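Local coordinates for probable antibiotics synthesis protein (Thermus thermophilus, PDB 1V70) that is of unknown function but, as a small cupin-family protein, probably binds a metal ion and may take part in antibiotic synthesis, at residues 10-15 with 32-37; 47-52 with 99-104; 58-63 with 85-90. One frame throughout, in Å; residues are numbered along the deposited sequence.

Interaction 1: 10-15 with 32-37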
loop_
_atom_site.group_PDB
_atom_site.type_symbol
_atom_site.label_atom_id
_atom_site.label_comp_id
_atom_site.label_asym_id
_atom_site.label_seq_id
_atom_site.Cartn_x
_atom_site.Cartn_y
_atom_site.Cartn_z
ATOM N N ALA A 10 -1.241 13.939 4.415
ATOM C CA ALA A 10 -1.046 13.685 5.838
ATOM C C ALA A 10 -1.558 14.820 6.718
ATOM O O ALA A 10 -1.287 15.994 6.465
ATOM C CB ALA A 10 0.431 13.427 6.120
ATOM N N ARG A 11 -2.306 14.453 7.753
ATOM C CA ARG A 11 -2.872 15.413 8.694
ATOM C C ARG A 11 -3.244 14.652 9.961
ATOM O O ARG A 11 -3.403 13.433 9.931
ATOM C CB ARG A 11 -4.119 16.078 8.097
ATOM C CG ARG A 11 -5.260 15.111 7.834
ATOM C CD ARG A 11 -6.488 15.792 7.238
ATOM N NE ARG A 11 -7.561 14.828 7.011
ATOM C CZ ARG A 11 -8.300 14.284 7.974
ATOM N NH1 ARG A 11 -8.097 14.614 9.243
ATOM N NH2 ARG A 11 -9.227 13.385 7.670
ATOM N N TYR A 12 -3.384 15.369 11.069
ATOM C CA TYR A 12 -3.727 14.739 12.339
ATOM C C TYR A 12 -5.004 15.314 12.941
ATOM O O TYR A 12 -5.436 16.411 12.587
ATOM C CB TYR A 12 -2.554 14.884 13.310
ATOM C CG TYR A 12 -1.338 14.107 12.859
ATOM C CD1 TYR A 12 -1.212 12.748 13.142
ATOM C CD2 TYR A 12 -0.344 14.716 12.094
ATOM C CE1 TYR A 12 -0.127 12.012 12.670
ATOM C CE2 TYR A 12 0.744 13.989 11.616
ATOM C CZ TYR A 12 0.845 12.638 11.907
ATOM O OH TYR A 12 1.907 11.907 11.426
ATOM N N ASN A 13 -5.606 14.555 13.847
ATOM C CA ASN A 13 -6.847 14.946 14.506
ATOM C C ASN A 13 -6.616 14.810 16.009
ATOM O O ASN A 13 -6.276 13.734 16.492
ATOM C CB ASN A 13 -7.970 14.005 14.056
ATOM C CG ASN A 13 -9.326 14.402 14.599
ATOM O OD1 ASN A 13 -9.437 14.923 15.708
ATOM N ND2 ASN A 13 -10.371 14.139 13.824
ATOM N N PRO A 14 -6.790 15.903 16.769
ATOM C CA PRO A 14 -6.580 15.837 18.220
ATOM C C PRO A 14 -7.620 15.014 18.978
ATOM O O PRO A 14 -7.360 14.545 20.088
ATOM C CB PRO A 14 -6.590 17.309 18.632
ATOM C CG PRO A 14 -7.552 17.912 17.664
ATOM C CD PRO A 14 -7.156 17.269 16.350
ATOM N N GLU A 15 -8.785 14.826 18.369
ATOM C CA GLU A 15 -9.899 14.105 19.003
ATOM C C GLU A 15 -9.772 12.571 18.889
ATOM O O GLU A 15 -10.092 11.843 19.817
ATOM C CB GLU A 15 -11.219 14.567 18.371
ATOM C CG GLU A 15 -12.443 13.859 18.967
ATOM C CD GLU A 15 -12.827 14.492 20.295
ATOM O OE1 GLU A 15 -11.964 14.665 21.137
ATOM O OE2 GLU A 15 -14.011 14.755 20.497
ATOM N N LEU A 32 -4.875 6.497 4.533
ATOM C CA LEU A 32 -3.751 6.836 5.384
ATOM C C LEU A 32 -4.366 6.928 6.777
ATOM O O LEU A 32 -5.452 7.491 6.940
ATOM C CB LEU A 32 -3.155 8.203 5.038
ATOM C CG LEU A 32 -2.346 8.383 3.758
ATOM C CD1 LEU A 32 -1.879 9.832 3.675
ATOM C CD2 LEU A 32 -1.153 7.436 3.751
ATOM N N TYR A 33 -3.709 6.342 7.770
ATOM C CA TYR A 33 -4.183 6.448 9.148
ATOM C C TYR A 33 -3.117 7.279 9.843
ATOM O O TYR A 33 -1.933 6.954 9.773
ATOM C CB TYR A 33 -4.261 5.089 9.848
ATOM C CG TYR A 33 -5.448 4.214 9.507
ATOM C CD1 TYR A 33 -5.714 3.077 10.269
ATOM C CD2 TYR A 33 -6.280 4.486 8.415
ATOM C CE1 TYR A 33 -6.771 2.226 9.960
ATOM C CE2 TYR A 33 -7.348 3.634 8.095
ATOM C CZ TYR A 33 -7.582 2.506 8.874
ATOM O OH TYR A 33 -8.612 1.643 8.569
ATOM N N ALA A 34 -3.529 8.356 10.500
ATOM C CA ALA A 34 -2.599 9.225 11.207
ATOM C C ALA A 34 -2.942 9.141 12.685
ATOM O O ALA A 34 -4.030 9.545 13.106
ATOM C CB ALA A 34 -2.728 10.661 10.706
ATOM N N LEU A 35 -2.006 8.608 13.465
ATOM C CA LEU A 35 -2.210 8.421 14.895
ATOM C C LEU A 35 -1.276 9.229 15.778
ATOM O O LEU A 35 -0.056 9.110 15.687
ATOM C CB LEU A 35 -2.042 6.943 15.273
ATOM C CG LEU A 35 -2.933 5.868 14.648
ATOM C CD1 LEU A 35 -2.466 5.547 13.236
ATOM C CD2 LEU A 35 -2.867 4.611 15.510
ATOM N N LEU A 36 -1.856 10.067 16.628
ATOM C CA LEU A 36 -1.059 10.830 17.574
ATOM C C LEU A 36 -0.828 9.849 18.725
ATOM O O LEU A 36 -1.518 8.829 18.824
ATOM C CB LEU A 36 -1.837 12.052 18.075
ATOM C CG LEU A 36 -2.111 13.164 17.057
ATOM C CD1 LEU A 36 -3.008 14.226 17.682
ATOM C CD2 LEU A 36 -0.796 13.777 16.599
ATOM N N PRO A 37 0.152 10.126 19.596
ATOM C CA PRO A 37 0.412 9.226 20.721
ATOM C C PRO A 37 -0.865 8.948 21.511
ATOM O O PRO A 37 -1.612 9.870 21.840
ATOM C CB PRO A 37 1.439 9.999 21.540
ATOM C CG PRO A 37 2.222 10.705 20.493
ATOM C CD PRO A 37 1.149 11.211 19.548
HETATM O O HOH W 1 -4.538 11.999 14.409
#
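Apolar packing, with one water-mediated link, lays the loop 10-15, where the chain runs from helix 6-9 to strand 18-25, over A34 near the end of strand 28-35 and L36 just past it. CE1 of Y12 lies 3.5 Å from the CB of A34, and its CD1 meets CD2 of L36 at 3.6 Å, both carbons approaching the ring obliquely. The backbone N of L35 comes to the ring edge, near its plane. Y12 and L36 both place CG beside the backbone N (chi1 -66° and -68°), and their side chains cross at a slant. The two methyls of L36 divide the loop between them: CD2 faces Y12, while CD1 sits 3.5 Å from the carbonyl O of N13 and near CA of P14. In this cupin the segment before the first long strand thus folds back onto the second strand of the larger sheet. A water between the backbones accepts from N13 N at 2.8 Å and lies 2.8 Å from A34 O, to which it can donate. N13 OD1 takes the N-H of E15 at 2.7 Å, forming an Asx turn, while NE2 of Q39 donates to N13 O.

Interaction 2: 47-52 with 99-104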
loop_
_atom_site.group_PDB
_atom_site.type_symbol
_atom_site.label_atom_id
_atom_site.label_comp_id
_atom_site.label_asym_id
_atom_site.label_seq_id
_atom_site.Cartn_x
_atom_site.Cartn_y
_atom_site.Cartn_z
ATOM N N GLU A 47 -16.034 -9.149 8.167
ATOM C CA GLU A 47 -16.535 -10.444 7.729
ATOM C C GLU A 47 -15.935 -10.948 6.420
ATOM O O GLU A 47 -15.611 -12.131 6.300
ATOM C CB GLU A 47 -18.062 -10.399 7.602
ATOM C CG GLU A 47 -18.578 -9.361 6.616
ATOM N N GLY A 48 -15.782 -10.063 5.440
ATOM C CA GLY A 48 -15.244 -10.501 4.164
ATOM C C GLY A 48 -14.209 -9.605 3.514
ATOM O O GLY A 48 -14.123 -9.550 2.290
ATOM N N SER A 49 -13.421 -8.905 4.321
ATOM C CA SER A 49 -12.388 -8.028 3.782
ATOM C C SER A 49 -11.050 -8.280 4.456
ATOM O O SER A 49 -10.991 -8.513 5.661
ATOM C CB SER A 49 -12.764 -6.556 3.983
ATOM O OG SER A 49 -13.929 -6.199 3.259
ATOM N N ASP A 50 -9.977 -8.250 3.669
ATOM C CA ASP A 50 -8.637 -8.417 4.212
ATOM C C ASP A 50 -8.085 -7.007 4.367
ATOM O O ASP A 50 -8.487 -6.096 3.645
ATOM C CB ASP A 50 -7.727 -9.203 3.258
ATOM C CG ASP A 50 -8.122 -10.661 3.131
ATOM O OD1 ASP A 50 -8.610 -11.243 4.119
ATOM O OD2 ASP A 50 -7.923 -11.233 2.041
ATOM N N LYS A 51 -7.173 -6.822 5.313
ATOM C CA LYS A 51 -6.578 -5.511 5.522
ATOM C C LYS A 51 -5.077 -5.635 5.729
ATOM O O LYS A 51 -4.600 -6.601 6.322
ATOM C CB LYS A 51 -7.213 -4.819 6.737
ATOM C CG LYS A 51 -6.625 -3.447 7.031
ATOM C CD LYS A 51 -7.173 -2.860 8.318
ATOM C CE LYS A 51 -8.655 -2.574 8.208
ATOM N NZ LYS A 51 -9.185 -2.007 9.476
ATOM N N VAL A 52 -4.333 -4.666 5.215
ATOM C CA VAL A 52 -2.887 -4.646 5.386
ATOM C C VAL A 52 -2.460 -3.270 5.884
ATOM O O VAL A 52 -2.850 -2.244 5.315
ATOM C CB VAL A 52 -2.128 -4.935 4.069
ATOM C CG1 VAL A 52 -0.622 -4.849 4.309
ATOM C CG2 VAL A 52 -2.495 -6.312 3.543
ATOM N N VAL A 99 -2.935 2.124 4.747
ATOM C CA VAL A 99 -3.821 1.003 5.039
ATOM C C VAL A 99 -4.708 0.652 3.859
ATOM O O VAL A 99 -5.398 1.516 3.311
ATOM C CB VAL A 99 -4.718 1.337 6.257
ATOM C CG1 VAL A 99 -5.490 0.104 6.703
ATOM C CG2 VAL A 99 -3.868 1.885 7.393
ATOM N N VAL A 100 -4.690 -0.619 3.478
ATOM C CA VAL A 100 -5.493 -1.092 2.360
ATOM C C VAL A 100 -6.481 -2.147 2.836
ATOM O O VAL A 100 -6.107 -3.088 3.539
ATOM C CB VAL A 100 -4.606 -1.712 1.257
ATOM C CG1 VAL A 100 -5.472 -2.165 0.085
ATOM C CG2 VAL A 100 -3.570 -0.704 0.789
ATOM N N THR A 101 -7.742 -1.977 2.455
ATOM C CA THR A 101 -8.798 -2.913 2.825
ATOM C C THR A 101 -9.483 -3.351 1.537
ATOM O O THR A 101 -9.847 -2.515 0.710
ATOM C CB THR A 101 -9.842 -2.247 3.741
ATOM O OG1 THR A 101 -9.185 -1.641 4.860
ATOM C CG2 THR A 101 -10.840 -3.282 4.247
ATOM N N ALA A 102 -9.655 -4.658 1.364
ATOM C CA ALA A 102 -10.282 -5.180 0.153
ATOM C C ALA A 102 -11.072 -6.461 0.398
ATOM O O ALA A 102 -10.589 -7.387 1.046
ATOM C CB ALA A 102 -9.220 -5.428 -0.916
ATOM N N PRO A 103 -12.320 -6.508 -0.091
ATOM C CA PRO A 103 -12.955 -5.408 -0.826
ATOM C C PRO A 103 -13.425 -4.342 0.162
ATOM O O PRO A 103 -13.195 -4.464 1.367
ATOM C CB PRO A 103 -14.116 -6.098 -1.539
ATOM C CG PRO A 103 -14.492 -7.177 -0.582
ATOM C CD PRO A 103 -13.150 -7.725 -0.147
ATOM N N ARG A 104 -14.068 -3.293 -0.339
ATOM C CA ARG A 104 -14.563 -2.240 0.541
ATOM C C ARG A 104 -15.627 -2.849 1.453
ATOM O O ARG A 104 -16.552 -3.507 0.980
ATOM C CB ARG A 104 -15.160 -1.095 -0.283
ATOM C CG ARG A 104 -15.709 0.057 0.549
ATOM C CD ARG A 104 -15.990 1.280 -0.315
ATOM N NE ARG A 104 -16.917 0.987 -1.404
ATOM C CZ ARG A 104 -17.245 1.850 -2.362
ATOM N NH1 ARG A 104 -16.720 3.068 -2.370
ATOM N NH2 ARG A 104 -18.096 1.494 -3.314
#
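D50 and A102 form a hydrogen-bonded antiparallel pair, and V52 with V100 repeats the pattern two residues on, so every backbone N-H and C=O that these four residues turn toward each other is used. D50 N reaches A102 O at 2.8 Å from above the carbonyl plane, whereas the return bond from A102 N to D50 O runs nearly along the C=O axis. Further in, V52 N to V100 O (2.9 Å) and V100 N to V52 O (3.1 Å) both lie in the carbonyl plane of their acceptors. Between them sits the non-hydrogen-bonded pair K51 and T101, where the CA-H groups of K51 and T101 point at V100 O and D50 O. Beyond the last pair, S49 takes over with its side chain: OG, beside its own backbone N (chi1 -64°), donates to P103 O at 2.7 Å from above the carbonyl plane. The peptide before P103 is cis, and CD of P103 lies 3.2 Å from G48 O.

The polar ends of D50 and K51 are held by residues outside the two segments. On the face carrying D50, V52, V100 and A102, OD1 of D50 accepts from A81 N, while OD2 forms a salt bridge with NE of R27 and a hydrogen bond with OG of S25, both of the second subunit; V100 and A102 pack on their counterparts there. On the other face the K51 chain, in one of its two conformers, is bent at chi3 (-65°) and passes CG 3.7 Å from V99 CG1 and CE 3.5 Å from T101 OG1, with its NZ hydrogen-bonded to NE2 of H85. One face therefore serves the dimer and the other turns toward the interior of the barrel, an arrangement typical of the larger antiparallel sheet of a cupin beta-barrel.

Interaction 3: 58-63 with 85-90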
loop_
_atom_site.group_PDB
_atom_site.type_symbol
_atom_site.label_atom_id
_atom_site.label_comp_id
_atom_site.label_asym_id
_atom_site.label_seq_id
_atom_site.Cartn_x
_atom_site.Cartn_y
_atom_site.Cartn_z
ATOM N N GLY A 58 6.948 6.589 12.100
ATOM C CA GLY A 58 6.659 6.235 13.476
ATOM C C GLY A 58 6.494 4.746 13.689
ATOM O O GLY A 58 6.766 3.939 12.797
ATOM N N GLU A 59 6.046 4.377 14.882
ATOM C CA GLU A 59 5.827 2.967 15.152
ATOM C C GLU A 59 4.524 2.769 15.920
ATOM O O GLU A 59 4.119 3.591 16.731
ATOM C CB GLU A 59 7.027 2.412 15.942
ATOM C CG GLU A 59 7.191 3.045 17.331
ATOM C CD GLU A 59 8.455 2.537 17.996
ATOM O OE1 GLU A 59 8.501 2.490 19.217
ATOM O OE2 GLU A 59 9.408 2.234 17.282
ATOM N N VAL A 60 3.858 1.670 15.591
ATOM C CA VAL A 60 2.581 1.343 16.204
ATOM C C VAL A 60 2.570 -0.117 16.611
ATOM O O VAL A 60 3.382 -0.915 16.137
ATOM C CB VAL A 60 1.401 1.567 15.220
ATOM C CG1 VAL A 60 1.294 3.041 14.854
ATOM C CG2 VAL A 60 1.597 0.721 13.963
ATOM N N VAL A 61 1.650 -0.455 17.501
ATOM C CA VAL A 61 1.487 -1.831 17.934
ATOM C C VAL A 61 0.275 -2.341 17.171
ATOM O O VAL A 61 -0.833 -1.821 17.327
ATOM C CB VAL A 61 1.206 -1.934 19.446
ATOM C CG1 VAL A 61 0.944 -3.387 19.820
ATOM C CG2 VAL A 61 2.386 -1.393 20.237
ATOM N N VAL A 62 0.490 -3.334 16.320
ATOM C CA VAL A 62 -0.600 -3.913 15.547
ATOM C C VAL A 62 -1.036 -5.217 16.199
ATOM O O VAL A 62 -0.201 -6.025 16.616
ATOM C CB VAL A 62 -0.181 -4.188 14.071
ATOM C CG1 VAL A 62 1.037 -5.090 14.030
ATOM C CG2 VAL A 62 -1.337 -4.815 13.309
ATOM N N ARG A 63 -2.345 -5.406 16.311
ATOM C CA ARG A 63 -2.892 -6.622 16.897
ATOM C C ARG A 63 -3.688 -7.353 15.830
ATOM O O ARG A 63 -4.533 -6.758 15.155
ATOM C CB ARG A 63 -3.800 -6.277 18.088
ATOM C CG ARG A 63 -4.425 -7.482 18.807
ATOM C CD ARG A 63 -5.778 -7.864 18.219
ATOM N NE ARG A 63 -6.358 -9.042 18.871
ATOM C CZ ARG A 63 -6.884 -9.063 20.094
ATOM N NH1 ARG A 63 -6.925 -7.967 20.840
ATOM N NH2 ARG A 63 -7.370 -10.200 20.579
ATOM N N HIS A 85 -8.689 -7.360 14.614
ATOM C CA HIS A 85 -7.459 -6.606 14.404
ATOM C C HIS A 85 -7.601 -5.136 14.770
ATOM O O HIS A 85 -8.695 -4.571 14.727
ATOM C CB HIS A 85 -7.022 -6.714 12.937
ATOM C CG HIS A 85 -8.001 -6.115 11.979
ATOM N ND1 HIS A 85 -9.173 -6.746 11.621
ATOM C CD2 HIS A 85 -8.022 -4.908 11.366
ATOM C CE1 HIS A 85 -9.875 -5.951 10.833
ATOM N NE2 HIS A 85 -9.199 -4.830 10.664
ATOM N N GLY A 86 -6.479 -4.526 15.126
ATOM C CA GLY A 86 -6.479 -3.119 15.473
ATOM C C GLY A 86 -5.054 -2.613 15.516
ATOM O O GLY A 86 -4.110 -3.384 15.328
ATOM N N VAL A 87 -4.893 -1.319 15.748
ATOM C CA VAL A 87 -3.566 -0.725 15.830
ATOM C C VAL A 87 -3.592 0.392 16.862
ATOM O O VAL A 87 -4.568 1.138 16.956
ATOM C CB VAL A 87 -3.092 -0.180 14.447
ATOM C CG1 VAL A 87 -4.004 0.941 13.971
ATOM C CG2 VAL A 87 -1.664 0.296 14.542
ATOM N N ARG A 88 -2.526 0.491 17.649
ATOM C CA ARG A 88 -2.417 1.462 18.735
ATOM C C ARG A 88 -1.080 2.193 18.672
ATOM O O ARG A 88 -0.032 1.598 18.456
ATOM C CB ARG A 88 -2.517 0.742 20.083
ATOM C CG ARG A 88 -3.688 -0.227 20.183
ATOM C CD ARG A 88 -3.874 -0.762 21.608
ATOM N NE ARG A 88 -2.582 -1.068 22.232
ATOM C CZ ARG A 88 -2.177 -2.357 22.244
ATOM N NH1 ARG A 88 -2.907 -3.288 21.652
ATOM N NH2 ARG A 88 -1.042 -2.684 22.879
ATOM N N ASN A 89 -1.075 3.500 18.901
ATOM C CA ASN A 89 0.182 4.221 18.952
ATOM C C ASN A 89 0.544 4.343 20.427
ATOM O O ASN A 89 -0.013 5.177 21.144
ATOM C CB ASN A 89 0.057 5.617 18.336
ATOM C CG ASN A 89 1.384 6.343 18.292
ATOM O OD1 ASN A 89 2.344 5.929 18.944
ATOM N ND2 ASN A 89 1.448 7.433 17.534
ATOM N N GLU A 90 1.459 3.492 20.879
ATOM C CA GLU A 90 1.888 3.508 22.275
ATOM C C GLU A 90 3.228 4.225 22.431
ATOM O O GLU A 90 3.858 4.165 23.479
ATOM C CB GLU A 90 2.033 2.064 22.790
ATOM C CG GLU A 90 0.704 1.285 22.858
ATOM C CD GLU A 90 -0.273 1.929 23.824
ATOM O OE1 GLU A 90 0.137 2.757 24.628
ATOM O OE2 GLU A 90 -1.447 1.580 23.769
HETATM O O HOH W 2 3.463 2.360 19.219
#
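The guanidinium of R88 has V61 over one face, with CG1 3.7 Å from NH2 and CB offset toward the rim, while E90 OE2 lies at its edge in the plane. That edge contact is a salt bridge, R88 NE to E90 OE2 at 3.3 Å, made through the anti lone pair of the carboxylate oxygen. A bend at chi3 (-41°) turns the group back over V61, and E68 on strand 67-71 gives its NH1 a second carboxylate. V61 and R88 belong to neighbouring antiparallel strands of the smaller sheet of the cupin barrel, where V61 with R88 and R63 with G86 are hydrogen-bonded pairs; V61 N to R88 O measures 2.8 Å and is almost straight at 176°. V62 with V87 is the non-hydrogen-bonded pair between them. Away from the R88 face, V87 CG2, anti to its backbone N in one of two conformers, packs against V60, and L97 of the larger sheet touches both valines. Past the strand ends a water joins E59 O (2.9 Å) to E90 N (2.8 Å). At the other end H85 turns its ring away from R63 to meet the rings of H44 and H46, and its ND1 donates to A83 O.

From the N terminus, interaction 1 closes first, bringing the loop after helix 6-9 back onto strand 28-35 before the other two open. Interaction 2 then spans a long excursion, joining strand 50-55 to strand 95-102, and interaction 3 is enclosed within it, pairing 58-63 with 85-90. Interactions 1 and 2 share the larger sheet, where strands 28-35 and 95-102 are neighbours and Y33 packs on V99, although their centres are about 20 Å apart. Interaction 3 belongs to the smaller sheet and reaches both others: N89 ND2 probably bonds to L35 O at one end, and H85 approaches K51 at the other, tying the two sheets of the barrel together.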